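Local coordinates for protein arginine N-methyltransferase SFM1 (Saccharomyces cerevisiae, PDB 5C77), which transfers a single methyl group from S-adenosyl-L-methionine to one arginine of ribosomal protein S3, as a SPOUT-family protein arginine methyltransferase, at residues A[80-85]-A[126-131]. Sequence-based numbering, arbitrary orientation.
Sequences VCLLDP and NLLISR. With SAH (S-adenosyl-L-homocysteine), chain C.
V80 and L82 on strand 80-83 pair in parallel with residues 128-131 through three backbone hydrogen bonds. I129 N bonds to V80 O and R131 N to L82 O, while L82 N reaches I129 O at 2.7 Å. Past the strand end, D84 N adds a fourth, to R131 O, nearly straight (174° at the hydrogen).

L128 carries much of the apolar contact. With CG set beside its backbone N (chi1 -60°), its two methyls reach separate residues: CD1 lies 3.8 Å from L82 CB and also meets L82 CD2, whereas CD2 sits 3.6 Å from V80 CG1. A forked leucine suits this place, where an alanine would probably leave V80 and L82 without their shared partner and open a gap beside L120 of helix 116-123, which L128 also touches. Short S130 lets L82 CD2 come within 3.6 Å of its OG.

On the face shared by C81 and R131, the small thiol lets the arginine's aliphatic stem lie on it: R131 CB (3.6 Å) and CG both rest against C81 SG. The chain then bends at chi2 (-77°), NE forms a long, weak ion pair with D95, NH1 bonds weakly to S130 O, and I129 CG2 lies above one guanidinium face, toward its rim.

L83 O accepts a bond from SAH O2' (2.8 Å) and P85 CB packs 3.4 Å from adenine C6. The end of strand 80-83 and the loop after strand 128-131, with L133 and G134, hold the cofactor, as in the SPOUT fold.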
loop_
_atom_site.group_PDB
_atom_site.type_symbol
_atom_site.label_atom_id
_atom_site.label_comp_id
_atom_site.label_asym_id
_atom_site.label_seq_id
_atom_site.Cartn_x
_atom_site.Cartn_y
_atom_site.Cartn_z
ATOM N N VAL A 80 -5.049 -13.707 -14.042
ATOM C CA VAL A 80 -3.670 -13.379 -13.714
ATOM C C VAL A 80 -2.999 -12.637 -14.864
ATOM O O VAL A 80 -2.737 -13.198 -15.929
ATOM C CB VAL A 80 -2.858 -14.618 -13.327
ATOM C CG1 VAL A 80 -1.442 -14.216 -12.944
ATOM C CG2 VAL A 80 -3.549 -15.363 -12.176
ATOM N N CYS A 81 -2.738 -11.358 -14.636
ATOM C CA CYS A 81 -2.134 -10.521 -15.656
ATOM C C CYS A 81 -0.602 -10.554 -15.598
ATOM O O CYS A 81 0.012 -10.172 -14.599
ATOM C CB CYS A 81 -2.644 -9.087 -15.534
ATOM S SG CYS A 81 -1.895 -7.949 -16.722
ATOM N N LEU A 82 0.010 -11.035 -16.672
ATOM C CA LEU A 82 1.454 -10.930 -16.825
ATOM C C LEU A 82 1.794 -9.609 -17.519
ATOM O O LEU A 82 1.253 -9.299 -18.577
ATOM C CB LEU A 82 2.003 -12.107 -17.636
ATOM C CG LEU A 82 3.437 -11.925 -18.142
ATOM C CD1 LEU A 82 4.434 -12.100 -17.006
ATOM C CD2 LEU A 82 3.744 -12.860 -19.310
ATOM N N LEU A 83 2.679 -8.826 -16.919
ATOM C CA LEU A 83 3.071 -7.566 -17.525
ATOM C C LEU A 83 4.340 -7.698 -18.368
ATOM O O LEU A 83 5.376 -8.159 -17.895
ATOM C CB LEU A 83 3.176 -6.483 -16.452
ATOM C CG LEU A 83 1.768 -6.263 -15.886
ATOM C CD1 LEU A 83 1.760 -5.979 -14.410
ATOM C CD2 LEU A 83 1.063 -5.154 -16.656
ATOM N N ASP A 84 4.228 -7.298 -19.631
ATOM C CA ASP A 84 5.278 -7.488 -20.626
ATOM C C ASP A 84 5.275 -6.318 -21.599
ATOM O O ASP A 84 4.247 -6.021 -22.207
ATOM C CB ASP A 84 5.033 -8.795 -21.383
ATOM C CG ASP A 84 5.951 -8.971 -22.587
ATOM O OD1 ASP A 84 7.091 -8.461 -22.588
ATOM O OD2 ASP A 84 5.527 -9.650 -23.540
ATOM N N PRO A 85 6.428 -5.642 -21.744
ATOM C CA PRO A 85 6.564 -4.485 -22.639
ATOM C C PRO A 85 6.407 -4.855 -24.117
ATOM O O PRO A 85 6.249 -3.977 -24.955
ATOM C CB PRO A 85 7.982 -3.988 -22.352
ATOM C CG PRO A 85 8.690 -5.176 -21.799
ATOM C CD PRO A 85 7.677 -5.924 -21.016
ATOM N N ASN A 126 -2.854 -21.124 -19.968
ATOM C CA ASN A 126 -4.241 -20.895 -19.601
ATOM C C ASN A 126 -4.405 -19.891 -18.459
ATOM O O ASN A 126 -5.491 -19.352 -18.247
ATOM C CB ASN A 126 -4.909 -22.222 -19.241
ATOM C CG ASN A 126 -5.003 -23.156 -20.425
ATOM O OD1 ASN A 126 -5.535 -22.792 -21.473
ATOM N ND2 ASN A 126 -4.470 -24.364 -20.274
ATOM N N LEU A 127 -3.326 -19.634 -17.731
ATOM C CA LEU A 127 -3.400 -18.750 -16.577
ATOM C C LEU A 127 -3.206 -17.280 -16.953
ATOM O O LEU A 127 -4.000 -16.420 -16.562
ATOM C CB LEU A 127 -2.367 -19.163 -15.533
ATOM C CG LEU A 127 -2.564 -18.606 -14.124
ATOM C CD1 LEU A 127 -3.822 -19.179 -13.489
ATOM C CD2 LEU A 127 -1.344 -18.904 -13.270
ATOM N N LEU A 128 -2.157 -17.015 -17.730
ATOM C CA LEU A 128 -1.706 -15.655 -18.004
ATOM C C LEU A 128 -2.444 -14.933 -19.128
ATOM O O LEU A 128 -2.766 -15.514 -20.158
ATOM C CB LEU A 128 -0.201 -15.642 -18.296
ATOM C CG LEU A 128 0.710 -16.154 -17.175
ATOM C CD1 LEU A 128 2.179 -15.891 -17.487
ATOM C CD2 LEU A 128 0.320 -15.541 -15.833
ATOM N N ILE A 129 -2.720 -13.656 -18.892
ATOM C CA ILE A 129 -3.122 -12.716 -19.923
ATOM C C ILE A 129 -2.000 -11.699 -19.945
ATOM O O ILE A 129 -1.541 -11.263 -18.889
ATOM C CB ILE A 129 -4.416 -11.970 -19.547
ATOM C CG1 ILE A 129 -5.569 -12.945 -19.322
ATOM C CG2 ILE A 129 -4.782 -10.956 -20.627
ATOM C CD1 ILE A 129 -6.207 -13.423 -20.595
ATOM N N SER A 130 -1.539 -11.321 -21.126
ATOM C CA SER A 130 -0.440 -10.374 -21.206
ATOM C C SER A 130 -0.911 -8.962 -21.481
ATOM O O SER A 130 -1.745 -8.743 -22.354
ATOM C CB SER A 130 0.563 -10.808 -22.264
ATOM O OG SER A 130 1.359 -11.870 -21.767
ATOM N N ARG A 131 -0.365 -8.008 -20.731
ATOM C CA ARG A 131 -0.683 -6.590 -20.929
ATOM C C ARG A 131 0.563 -5.702 -20.943
ATOM O O ARG A 131 1.565 -6.005 -20.302
ATOM C CB ARG A 131 -1.666 -6.109 -19.863
ATOM C CG ARG A 131 -3.048 -6.708 -19.990
ATOM C CD ARG A 131 -3.812 -6.042 -21.120
ATOM N NE ARG A 131 -5.113 -6.663 -21.349
ATOM C CZ ARG A 131 -5.334 -7.633 -22.233
ATOM N NH1 ARG A 131 -4.343 -8.099 -22.982
ATOM N NH2 ARG A 131 -6.553 -8.133 -22.371
HETATM N N SAH C . 16.872 -7.218 -13.627
HETATM C CA SAH C . 15.658 -7.370 -14.423
HETATM C CB SAH C . 14.792 -6.113 -14.325
HETATM C CG SAH C . 13.320 -6.315 -14.687
HETATM S SD SAH C . 12.329 -4.794 -14.653
HETATM C C SAH C . 15.998 -7.700 -15.880
HETATM O O SAH C . 15.110 -7.945 -16.704
HETATM O OXT SAH C . 17.171 -7.739 -16.269
HETATM C "C5'" SAH C . 11.390 -5.398 -16.074
HETATM C "C4'" SAH C . 9.971 -5.820 -15.717
HETATM O "O4'" SAH C . 9.146 -4.691 -15.485
HETATM C "C3'" SAH C . 9.360 -6.607 -16.867
HETATM O "O3'" SAH C . 9.403 -7.979 -16.590
HETATM C "C2'" SAH C . 7.925 -6.166 -16.910
HETATM O "O2'" SAH C . 7.152 -7.021 -16.089
HETATM C "C1'" SAH C . 7.961 -4.808 -16.255
HETATM N N9 SAH C . 7.906 -3.768 -17.297
HETATM C C8 SAH C . 8.850 -2.815 -17.573
HETATM N N7 SAH C . 8.415 -2.057 -18.600
HETATM C C5 SAH C . 7.206 -2.514 -18.990
HETATM C C6 SAH C . 6.314 -2.114 -19.984
HETATM N N6 SAH C . 6.593 -1.086 -20.777
HETATM N N1 SAH C . 5.127 -2.799 -20.143
HETATM C C2 SAH C . 4.817 -3.863 -19.329
HETATM N N3 SAH C . 5.702 -4.257 -18.353
HETATM C C4 SAH C . 6.873 -3.593 -18.179
#